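Local coordinates for protein cysteine desulfurase (Thermococcus onnurineus, PDB 5B89) that probably catalyses the pyridoxal 5'-phosphate-dependent transfer of sulfur from L-cysteine to a sulfur carrier, releasing L-alanine, at residues B[65-70]-B[289-294]; B[87-92]-B[299-304]; B[97-102]-B[248-253]; B[210-215]-B[234-239]. One frame throughout, in Å; residues are numbered along the deposited sequence.

Contact 4 forms part of the active site, with Lys236 joined to the cofactor and a bound alanine next to it. Contacts 1 and 2 share helix 291-307: its N-terminal turn meets 65-70, and its later turns pack on helix 73-93, the contact centres about 17 Å apart. Contacts 2 and 4 have centres about 12 Å apart, and Ile304 CD1 reaches Met239 CE at 3.6 Å. Contact 3 pairs strand 100-103, which follows helix 73-93, with strand 245-249; it touches contact 2 (Ala90 CB to Ile100 CG1, 3.7 Å) and contact 1 (Ala294 and Phe102). Contact 1, centred about 22 Å from contact 4, lies at the subunit boundary, where Asn66 touches a different bound alanine.

Contact 1 (B[65-70]-B[289-294]); sequences ANVHRG and PNIGGA
Val67 and Ile291 meet tip to tip, with Val67 CG1 3.8 Å from Ile291 CD1. The other methyl of the valine, CG2, lies 4.1 Å from Pro289 CD, so CG1 serves the isoleucine and CG2 lies between the proline ring and the same isoleucine methyl. Ile291 reaches this far because CG1 stands anti to its carbonyl carbon (chi1 -59°) and the chain runs on nearly straight to CD1. That methyl also lies 3.8 Å from Asn66 OD1, the amide crossing the isoleucine at about a right angle, and touches the carbonyl oxygen of Ala65.

The amide of Asn66 is held from several directions. Asn66 OD1 accepts from Val67 N at 2.8 Å, on a lone pair in the carbonyl plane, while ND2 bonds Thr288 OG1 of its own chain and Ala44 O of the second subunit. On the other segment Asn290 is the N-cap of helix 291-307: Gly293 N donates to Asn290 OD1 at 2.9 Å, coming from well above the amide plane. Thr242 of the second subunit bonds the same oxygen.

Thr288 binds pyridoxal 5'-phosphate across the subunit boundary, and a bound alanine touches Asn66, so the active site is completed by both subunits of the dimer. Across the two segments themselves no hydrogen bond forms. Their adhesion therefore rests on buried apolar contact, whereas the polar groups of Asn66 and Asn290 serve the local turn, the helix start and the subunit boundary.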
# COMPACT_ATOMS: atom_id res chain seq x y z
N ALA B 65 -16.78 -2.52 2.73
CA ALA B 65 -16.78 -1.82 3.96
C ALA B 65 -15.39 -1.81 4.53
O ALA B 65 -14.60 -2.49 4.06
CB ALA B 65 -17.72 -2.50 4.95
N ASN B 66 -15.21 -1.01 5.56
CA ASN B 66 -13.98 -0.93 6.29
C ASN B 66 -14.01 -2.05 7.36
O ASN B 66 -15.01 -2.60 7.63
CB ASN B 66 -13.72 0.46 6.89
CG ASN B 66 -12.24 0.79 6.92
OD1 ASN B 66 -11.43 -0.07 7.15
ND2 ASN B 66 -11.92 2.03 6.73
N VAL B 67 -12.86 -2.35 7.93
CA VAL B 67 -12.77 -3.43 8.88
C VAL B 67 -12.82 -2.97 10.30
O VAL B 67 -13.58 -2.12 10.61
CB VAL B 67 -11.54 -4.30 8.58
CG1 VAL B 67 -11.73 -4.97 7.26
CG2 VAL B 67 -10.26 -3.49 8.50
N HIS B 68 -12.06 -3.57 11.16
CA HIS B 68 -12.04 -3.16 12.56
C HIS B 68 -13.34 -3.34 13.32
O HIS B 68 -13.66 -2.54 14.15
CB HIS B 68 -11.51 -1.75 12.74
CG HIS B 68 -10.04 -1.63 12.46
ND1 HIS B 68 -9.06 -2.10 13.32
CD2 HIS B 68 -9.38 -1.15 11.38
CE1 HIS B 68 -7.88 -1.88 12.79
NE2 HIS B 68 -8.05 -1.32 11.60
N ARG B 69 -14.02 -4.42 12.99
CA ARG B 69 -15.25 -4.84 13.63
C ARG B 69 -16.30 -3.77 13.90
O ARG B 69 -16.82 -3.68 14.99
CB ARG B 69 -14.94 -5.61 14.92
CG ARG B 69 -14.37 -7.00 14.67
CD ARG B 69 -15.30 -7.96 13.89
NE ARG B 69 -14.70 -9.30 13.77
CZ ARG B 69 -15.12 -10.25 12.95
NH1 ARG B 69 -16.14 -10.02 12.14
NH2 ARG B 69 -14.46 -11.42 12.89
N GLY B 70 -16.60 -3.00 12.88
CA GLY B 70 -17.67 -2.03 12.98
C GLY B 70 -18.91 -2.86 13.22
O GLY B 70 -19.01 -3.97 12.81
N PRO B 289 -6.26 -0.79 5.97
CA PRO B 289 -5.49 -1.65 5.11
C PRO B 289 -5.91 -1.77 3.72
O PRO B 289 -7.05 -1.36 3.41
CB PRO B 289 -5.50 -3.01 5.82
CG PRO B 289 -6.43 -2.82 6.94
CD PRO B 289 -7.07 -1.50 6.95
N ASN B 290 -5.11 -2.39 2.84
CA ASN B 290 -5.60 -2.73 1.56
C ASN B 290 -6.44 -3.98 1.63
O ASN B 290 -5.99 -5.10 1.33
CB ASN B 290 -4.47 -2.95 0.59
CG ASN B 290 -4.92 -3.12 -0.78
OD1 ASN B 290 -6.11 -3.15 -1.07
ND2 ASN B 290 -3.96 -3.27 -1.76
N ILE B 291 -7.70 -3.77 2.06
CA ILE B 291 -8.61 -4.88 2.32
C ILE B 291 -8.82 -5.70 1.06
O ILE B 291 -8.73 -6.95 1.01
CB ILE B 291 -9.94 -4.35 2.86
CG1 ILE B 291 -9.67 -3.60 4.11
CG2 ILE B 291 -10.95 -5.49 3.04
CD1 ILE B 291 -10.78 -2.62 4.44
N GLY B 292 -9.10 -5.07 -0.09
CA GLY B 292 -9.29 -5.75 -1.32
C GLY B 292 -8.08 -6.53 -1.76
O GLY B 292 -8.20 -7.60 -2.31
N GLY B 293 -6.93 -5.89 -1.54
CA GLY B 293 -5.71 -6.56 -1.95
C GLY B 293 -5.36 -7.77 -1.08
O GLY B 293 -4.90 -8.76 -1.61
N ALA B 294 -5.60 -7.70 0.21
CA ALA B 294 -5.39 -8.89 1.09
C ALA B 294 -6.31 -9.99 0.69
O ALA B 294 -5.94 -11.19 0.59
CB ALA B 294 -5.63 -8.51 2.51

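Contact 2 (B[87-92]-B[299-304]); sequences KIVADF and AGIRYI
Ile88 and Ile301 face each other where the helical segments 87-92 and 299-304 approach to 9.8 Å between axes, crossing at 43° with both chains running broadly the same way. The two isoleucines slide past one another in opposite directions, Ile88 CG2 resting 3.7 Å from Ile301 CG2. The same methyl, Ile301 CG2, comes within 3.6 Å of Phe92 CD1. CG of this phenylalanine is anti to the backbone N (chi1 -177°), which lays the ring across the isoleucine: Ile301 CG1 sits over one face, 4.2 Å from the ring centroid, in a CH-pi contact. Val89 crosses Ile301 at about a right angle, CG2 meeting CD1.

At the outer margin the guanidinium of Arg302 lies with one face over Ile88, its NH2 3.7 Å from Ile88 CG1. Its charge is answered within its own helix by Glu305, which forms a salt bridge with NH1.

Helix 73-93 is thus packed between helix 291-307 and strand 100-103, where Val89 and Ala90 touch Ile100. With no hydrogen bond between them, the two segments are joined by aliphatic and CH-pi packing, the arginine contributing the face of its guanidinium while NH1 keeps its salt bridge to Glu305.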
# COMPACT_ATOMS: atom_id res chain seq x y z
N LYS B 87 -5.00 -15.22 7.93
CA LYS B 87 -4.74 -16.66 8.29
C LYS B 87 -4.24 -17.41 7.12
O LYS B 87 -3.37 -18.32 7.29
CB LYS B 87 -6.04 -17.26 8.89
CG LYS B 87 -5.78 -18.66 9.47
CD LYS B 87 -4.92 -18.67 10.69
CE LYS B 87 -4.87 -20.08 11.22
NZ LYS B 87 -3.90 -20.09 12.30
N ILE B 88 -4.79 -17.25 5.93
CA ILE B 88 -4.35 -17.96 4.75
C ILE B 88 -2.84 -17.63 4.49
O ILE B 88 -2.08 -18.51 4.11
CB ILE B 88 -5.28 -17.67 3.52
CG1 ILE B 88 -6.61 -18.39 3.74
CG2 ILE B 88 -4.65 -18.01 2.22
CD1 ILE B 88 -7.72 -17.86 2.82
N VAL B 89 -2.45 -16.35 4.58
CA VAL B 89 -1.06 -15.97 4.34
C VAL B 89 -0.18 -16.63 5.42
O VAL B 89 0.89 -17.15 5.12
CB VAL B 89 -0.94 -14.43 4.41
CG1 VAL B 89 0.54 -14.06 4.39
CG2 VAL B 89 -1.66 -13.83 3.24
N ALA B 90 -0.61 -16.56 6.66
CA ALA B 90 0.17 -17.20 7.78
C ALA B 90 0.37 -18.67 7.49
O ALA B 90 1.54 -19.15 7.56
CB ALA B 90 -0.56 -16.99 9.07
N ASP B 91 -0.67 -19.38 7.16
CA ASP B 91 -0.51 -20.78 6.90
C ASP B 91 0.39 -21.08 5.70
O ASP B 91 1.08 -22.03 5.73
CB ASP B 91 -1.84 -21.52 6.76
CG ASP B 91 -2.63 -21.57 8.03
OD1 ASP B 91 -2.11 -21.45 9.08
OD2 ASP B 91 -3.82 -21.79 7.91
N PHE B 92 0.36 -20.24 4.69
CA PHE B 92 1.16 -20.45 3.50
C PHE B 92 2.67 -20.47 3.81
O PHE B 92 3.35 -21.18 3.21
CB PHE B 92 0.81 -19.32 2.49
CG PHE B 92 1.49 -19.41 1.15
CD1 PHE B 92 1.29 -20.47 0.33
CD2 PHE B 92 2.23 -18.38 0.71
CE1 PHE B 92 1.88 -20.51 -0.90
CE2 PHE B 92 2.80 -18.41 -0.52
CZ PHE B 92 2.63 -19.48 -1.32
N ALA B 299 -6.81 -15.21 -2.27
CA ALA B 299 -7.29 -15.95 -3.41
C ALA B 299 -6.21 -16.43 -4.26
O ALA B 299 -6.29 -17.57 -4.73
CB ALA B 299 -8.31 -15.07 -4.23
N GLY B 300 -5.14 -15.69 -4.48
CA GLY B 300 -3.96 -16.16 -5.25
C GLY B 300 -3.30 -17.28 -4.52
O GLY B 300 -3.00 -18.28 -5.22
N ILE B 301 -3.15 -17.18 -3.23
CA ILE B 301 -2.54 -18.30 -2.49
C ILE B 301 -3.42 -19.52 -2.58
O ILE B 301 -2.86 -20.66 -2.82
CB ILE B 301 -2.29 -17.86 -1.11
CG1 ILE B 301 -1.10 -16.91 -1.03
CG2 ILE B 301 -2.02 -19.07 -0.19
CD1 ILE B 301 -1.00 -16.16 0.25
N ARG B 302 -4.73 -19.41 -2.45
CA ARG B 302 -5.55 -20.59 -2.64
C ARG B 302 -5.45 -21.20 -4.05
O ARG B 302 -5.51 -22.40 -4.22
CB ARG B 302 -6.99 -20.28 -2.30
CG ARG B 302 -7.22 -20.15 -0.83
CD ARG B 302 -7.11 -21.51 -0.14
NE ARG B 302 -7.80 -21.51 1.13
CZ ARG B 302 -7.25 -21.86 2.25
NH1 ARG B 302 -5.98 -22.22 2.25
NH2 ARG B 302 -7.96 -21.84 3.37
N TYR B 303 -5.30 -20.36 -5.04
CA TYR B 303 -5.15 -20.82 -6.40
C TYR B 303 -3.81 -21.58 -6.54
O TYR B 303 -3.75 -22.59 -7.16
CB TYR B 303 -5.26 -19.60 -7.35
CG TYR B 303 -5.36 -19.91 -8.79
CD1 TYR B 303 -6.57 -20.16 -9.37
CD2 TYR B 303 -4.26 -19.88 -9.58
CE1 TYR B 303 -6.65 -20.44 -10.70
CE2 TYR B 303 -4.33 -20.17 -10.89
CZ TYR B 303 -5.53 -20.46 -11.46
OH TYR B 303 -5.53 -20.75 -12.77
N ILE B 304 -2.78 -21.03 -5.95
CA ILE B 304 -1.46 -21.64 -6.00
C ILE B 304 -1.50 -23.00 -5.26
O ILE B 304 -0.89 -23.92 -5.68
CB ILE B 304 -0.40 -20.71 -5.30
CG1 ILE B 304 -0.00 -19.50 -6.15
CG2 ILE B 304 0.88 -21.45 -4.92
CD1 ILE B 304 0.62 -19.76 -7.48

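Contact 3 (B[97-102]-B[248-253]); sequences FEEIVF and YIREEF
Glu99 runs along Tyr248, the two side chains side by side and pointing the same way, with the carboxylate and ring planes 78° apart. Its CB sits 3.1 Å from Ile249 O and also against the tyrosine ring at CD1; CG follows the same carbonyl oxygen. With CG anti to the carbonyl carbon (chi1 -66°) and the chain extended beyond it, the carboxylate arrives at the turn after the strand. There OE1 accepts from Glu251 N at 2.8 Å, on its anti side and 15° out of the carboxylate plane. OE2 comes to the edge of the tyrosine ring, 3.5 Å from Tyr248 CE1, and is bonded by Lys96 N.

The backbones pair as well: Ile249 N donates to Glu99 O at 2.9 Å, almost straight, and Ile100 and Tyr248 form an antiparallel non-hydrogen-bonded pair. This joins strand 100-103, at the edge, to strand 245-249 in the seven-stranded mixed sheet of the fold-type I pyridoxal-phosphate enzymes. A glutamine here would probably leave one of the two backbone N-H groups, Glu251 or Lys96, facing an amide NH2 with no acceptor. Val101 CG2 meets Ile249 CD1 at 3.9 Å, and the nearby carboxylate of Glu251 is paired with Lys96.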
# COMPACT_ATOMS: atom_id res chain seq x y z
N PHE B 97 -0.92 -16.40 12.91
CA PHE B 97 -1.75 -15.22 12.50
C PHE B 97 -1.14 -13.94 12.91
O PHE B 97 -1.03 -13.00 12.07
CB PHE B 97 -3.10 -15.40 13.23
CG PHE B 97 -4.12 -14.30 12.91
CD1 PHE B 97 -4.94 -14.43 11.81
CD2 PHE B 97 -4.26 -13.21 13.73
CE1 PHE B 97 -5.90 -13.43 11.58
CE2 PHE B 97 -5.20 -12.20 13.44
CZ PHE B 97 -6.00 -12.38 12.39
N GLU B 98 -0.75 -13.75 14.16
CA GLU B 98 -0.32 -12.49 14.64
C GLU B 98 1.06 -11.96 14.17
O GLU B 98 1.41 -10.85 14.43
CB GLU B 98 -0.33 -12.45 16.17
CG GLU B 98 0.49 -13.46 16.85
CD GLU B 98 -0.35 -14.70 17.19
OE1 GLU B 98 -1.23 -15.23 16.45
OE2 GLU B 98 0.10 -15.22 18.31
N GLU B 99 1.75 -12.89 13.50
CA GLU B 99 3.08 -12.56 13.00
C GLU B 99 3.03 -11.98 11.56
O GLU B 99 4.12 -11.67 11.02
CB GLU B 99 3.97 -13.79 12.98
CG GLU B 99 4.28 -14.32 14.39
CD GLU B 99 4.95 -15.71 14.45
OE1 GLU B 99 5.95 -15.83 15.31
OE2 GLU B 99 4.59 -16.60 13.66
N ILE B 100 1.84 -11.91 10.98
CA ILE B 100 1.67 -11.40 9.59
C ILE B 100 1.22 -9.96 9.56
O ILE B 100 0.17 -9.67 10.17
CB ILE B 100 0.73 -12.26 8.78
CG1 ILE B 100 1.18 -13.75 8.69
CG2 ILE B 100 0.42 -11.67 7.43
CD1 ILE B 100 2.53 -13.85 8.04
N VAL B 101 2.01 -9.09 8.93
CA VAL B 101 1.65 -7.66 8.75
C VAL B 101 1.50 -7.43 7.24
O VAL B 101 2.35 -7.81 6.44
CB VAL B 101 2.73 -6.77 9.31
CG1 VAL B 101 2.56 -5.25 9.06
CG2 VAL B 101 2.91 -6.98 10.85
N PHE B 102 0.43 -6.74 6.83
CA PHE B 102 0.29 -6.34 5.46
C PHE B 102 0.90 -4.99 5.22
O PHE B 102 0.73 -4.02 5.96
CB PHE B 102 -1.19 -6.36 5.05
CG PHE B 102 -1.78 -7.74 4.98
CD1 PHE B 102 -1.29 -8.62 4.04
CD2 PHE B 102 -2.84 -8.16 5.79
CE1 PHE B 102 -1.81 -9.90 3.93
CE2 PHE B 102 -3.37 -9.43 5.64
CZ PHE B 102 -2.92 -10.28 4.70
N TYR B 248 6.52 -10.71 7.64
CA TYR B 248 6.49 -11.59 8.80
C TYR B 248 7.44 -11.13 9.82
O TYR B 248 8.59 -10.81 9.52
CB TYR B 248 6.92 -13.01 8.34
CG TYR B 248 7.35 -13.99 9.43
CD1 TYR B 248 6.41 -14.61 10.23
CD2 TYR B 248 8.66 -14.19 9.67
CE1 TYR B 248 6.79 -15.51 11.15
CE2 TYR B 248 9.05 -15.07 10.62
CZ TYR B 248 8.10 -15.70 11.36
OH TYR B 248 8.43 -16.66 12.39
N ILE B 249 6.91 -11.04 11.04
CA ILE B 249 7.67 -10.68 12.26
C ILE B 249 7.53 -11.76 13.26
O ILE B 249 6.45 -12.03 13.80
CB ILE B 249 7.16 -9.39 12.88
CG1 ILE B 249 7.16 -8.21 11.88
CG2 ILE B 249 7.91 -9.07 14.16
CD1 ILE B 249 6.46 -6.98 12.37
N ARG B 250 8.62 -12.52 13.50
CA ARG B 250 8.51 -13.58 14.52
C ARG B 250 8.24 -12.99 15.93
O ARG B 250 8.73 -11.95 16.30
CB ARG B 250 9.88 -14.31 14.50
CG ARG B 250 9.91 -15.56 15.38
CD ARG B 250 10.95 -16.60 15.04
NE ARG B 250 12.12 -16.05 15.50
CZ ARG B 250 12.69 -16.34 16.69
NH1 ARG B 250 12.05 -17.07 17.63
NH2 ARG B 250 13.92 -15.82 16.97
N GLU B 251 7.37 -13.73 16.61
CA GLU B 251 6.82 -13.22 17.85
C GLU B 251 7.82 -12.83 18.92
O GLU B 251 7.59 -11.93 19.72
CB GLU B 251 5.78 -14.20 18.41
CG GLU B 251 6.27 -15.51 18.87
CD GLU B 251 5.17 -16.46 19.41
OE1 GLU B 251 4.07 -15.98 19.71
OE2 GLU B 251 5.46 -17.65 19.46
N GLU B 252 8.98 -13.51 18.91
CA GLU B 252 9.98 -13.08 19.77
C GLU B 252 10.47 -11.67 19.65
O GLU B 252 11.07 -11.08 20.58
CB GLU B 252 11.12 -14.07 19.78
CG GLU B 252 12.35 -13.69 19.06
CD GLU B 252 13.57 -14.46 19.60
OE1 GLU B 252 14.66 -13.85 19.85
OE2 GLU B 252 13.45 -15.70 19.76
N PHE B 253 10.21 -10.95 18.51
CA PHE B 253 10.51 -9.59 18.33
C PHE B 253 9.42 -8.60 18.57
O PHE B 253 9.65 -7.41 18.42
CB PHE B 253 11.05 -9.40 16.85
CG PHE B 253 12.33 -10.14 16.66
CD1 PHE B 253 13.57 -9.53 16.96
CD2 PHE B 253 12.29 -11.46 16.29
CE1 PHE B 253 14.75 -10.29 16.82
CE2 PHE B 253 13.47 -12.17 16.20
CZ PHE B 253 14.65 -11.58 16.46

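Contact 4 (B[210-215]-B[234-239]); sequences DAAQSA and GHKGPM. With PLP (pyridoxal-5'-phosphate), chain G; ALA (alanine), chain H.
Lys236 and Gln213 cross at about a right angle at the cofactor: the lysine chain is extended beyond CG (chi2 178°), while the glutamine bends at chi2 (-55°) and brings its amide nitrogen close to the lysine nitrogen, a proximity that is not a hydrogen bond. Lys236 NZ is covalently bound to PLP C4A, 1.4 Å away. ALA N stands 1.5 Å from the same PLP C4A, which is consistent with a geminal diamine. Gln213 NE2 turns toward PLP O3, though that atom's place is uncertain, and also bonds Thr43 O.

At the far end of the pyridine ring Asp210 OD2 lies 2.6 Å from PLP N1, the aspartate-pyridine pairing of fold-type I enzymes. Its other oxygen, OD1, closes an Asx turn by accepting from Ala212 N at 3.0 Å, which fixes the carboxylate's rotation. With an alanine here, PLP N1 would probably lose its carboxylate partner and the Ala212 N-H its acceptor. His235 NE2 donates to PLP O1P at 2.9 Å, the phosphate oxygen lying at the ring edge.

A water bridges the two loops, donating to Ala212 O and Ala215 O and accepting from Gly237 N. Gly237 CA comes 3.2 Å from Ala215 O, where a beta carbon would clash. The cofactor is thus held at C4A, the ring nitrogen and the phosphate, with Ala212 CB against the ring. No direct hydrogen bond joins the two loops; PLP, the water and close packing link them.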
# COMPACT_ATOMS: atom_id res chain seq x y z
N ASP B 210 14.45 -11.86 2.15
CA ASP B 210 13.72 -11.25 1.03
C ASP B 210 13.25 -12.39 0.16
O ASP B 210 14.04 -12.98 -0.64
CB ASP B 210 14.61 -10.26 0.24
CG ASP B 210 14.01 -9.73 -1.08
OD1 ASP B 210 12.90 -10.21 -1.39
OD2 ASP B 210 14.73 -8.97 -1.80
N ALA B 211 11.96 -12.78 0.27
CA ALA B 211 11.34 -13.88 -0.43
C ALA B 211 10.51 -13.35 -1.63
O ALA B 211 9.62 -14.10 -2.09
CB ALA B 211 10.55 -14.73 0.51
N ALA B 212 10.82 -12.20 -2.13
CA ALA B 212 9.97 -11.62 -3.19
C ALA B 212 10.00 -12.52 -4.40
O ALA B 212 8.98 -12.56 -5.10
CB ALA B 212 10.41 -10.24 -3.52
N GLN B 213 11.10 -13.17 -4.71
CA GLN B 213 11.16 -14.02 -5.92
C GLN B 213 10.96 -15.46 -5.69
O GLN B 213 10.81 -16.25 -6.67
CB GLN B 213 12.43 -13.81 -6.65
CG GLN B 213 12.51 -12.54 -7.28
CD GLN B 213 11.32 -12.25 -8.26
OE1 GLN B 213 10.59 -13.15 -8.86
NE2 GLN B 213 11.11 -10.94 -8.40
N SER B 214 10.89 -15.88 -4.45
CA SER B 214 10.61 -17.23 -4.11
C SER B 214 9.10 -17.55 -3.82
O SER B 214 8.58 -18.63 -4.17
CB SER B 214 11.40 -17.75 -2.96
OG SER B 214 11.27 -16.94 -1.83
N ALA B 215 8.39 -16.64 -3.15
CA ALA B 215 7.03 -16.91 -2.77
C ALA B 215 6.16 -17.24 -3.99
O ALA B 215 6.18 -16.47 -5.01
CB ALA B 215 6.48 -15.72 -2.05
N GLY B 234 2.62 -9.73 -3.08
CA GLY B 234 1.53 -10.48 -3.66
C GLY B 234 1.46 -10.54 -5.14
O GLY B 234 1.00 -11.53 -5.69
N HIS B 235 1.97 -9.52 -5.81
CA HIS B 235 1.85 -9.42 -7.27
C HIS B 235 2.78 -10.26 -8.11
O HIS B 235 2.67 -10.33 -9.27
CB HIS B 235 1.96 -7.98 -7.74
CG HIS B 235 3.32 -7.38 -7.60
ND1 HIS B 235 4.21 -7.38 -8.63
CD2 HIS B 235 3.94 -6.79 -6.56
CE1 HIS B 235 5.33 -6.82 -8.24
NE2 HIS B 235 5.19 -6.45 -6.99
N LYS B 236 3.70 -10.88 -7.41
CA LYS B 236 4.68 -11.75 -8.04
C LYS B 236 4.22 -13.21 -8.06
O LYS B 236 3.19 -13.44 -8.52
CB LYS B 236 6.06 -11.54 -7.43
CG LYS B 236 6.66 -10.16 -7.79
CD LYS B 236 7.99 -9.85 -7.18
CE LYS B 236 8.53 -8.47 -7.58
NZ LYS B 236 9.99 -8.61 -7.53
N GLY B 237 5.02 -14.15 -7.55
CA GLY B 237 4.64 -15.50 -7.68
C GLY B 237 3.29 -15.91 -7.13
O GLY B 237 2.65 -16.85 -7.62
N PRO B 238 2.79 -15.27 -6.04
CA PRO B 238 1.50 -15.68 -5.47
C PRO B 238 0.27 -15.42 -6.37
O PRO B 238 -0.84 -15.76 -5.95
CB PRO B 238 1.37 -14.85 -4.16
CG PRO B 238 2.78 -14.64 -3.76
CD PRO B 238 3.52 -14.43 -5.06
N MET B 239 0.45 -14.72 -7.50
CA MET B 239 -0.63 -14.51 -8.50
C MET B 239 -1.70 -13.57 -7.85
O MET B 239 -2.89 -13.69 -8.21
CB MET B 239 -1.27 -15.82 -9.03
CG MET B 239 -0.23 -16.46 -9.92
SD MET B 239 -1.05 -17.88 -10.77
CE MET B 239 0.22 -19.06 -11.00
N1 PLP G . 13.49 -8.26 -3.94
C2 PLP G . 13.53 -9.15 -4.96
C2A PLP G . 14.47 -10.34 -4.93
C3 PLP G . 12.68 -8.90 -6.05
O3 PLP G . 12.67 -9.76 -7.10
C4 PLP G . 11.79 -7.80 -6.02
C4A PLP G . 10.91 -7.53 -7.31
C5 PLP G . 11.78 -6.97 -4.87
C6 PLP G . 12.65 -7.19 -3.83
C5A PLP G . 10.85 -5.76 -4.85
O4P PLP G . 9.46 -6.23 -4.82
P PLP G . 8.44 -5.06 -4.89
O1P PLP G . 7.16 -5.74 -4.94
O2P PLP G . 8.76 -4.32 -6.19
O3P PLP G . 8.66 -4.19 -3.74
N ALA H . 11.82 -7.52 -8.53
CA ALA H . 11.22 -7.17 -9.91
C ALA H . 12.18 -7.00 -11.11
O ALA H . 13.31 -7.53 -10.98
CB ALA H . 10.29 -5.94 -9.95
OXT ALA H . 11.89 -6.48 -12.25
O HOH W 1 7.55 -14.54 -6.32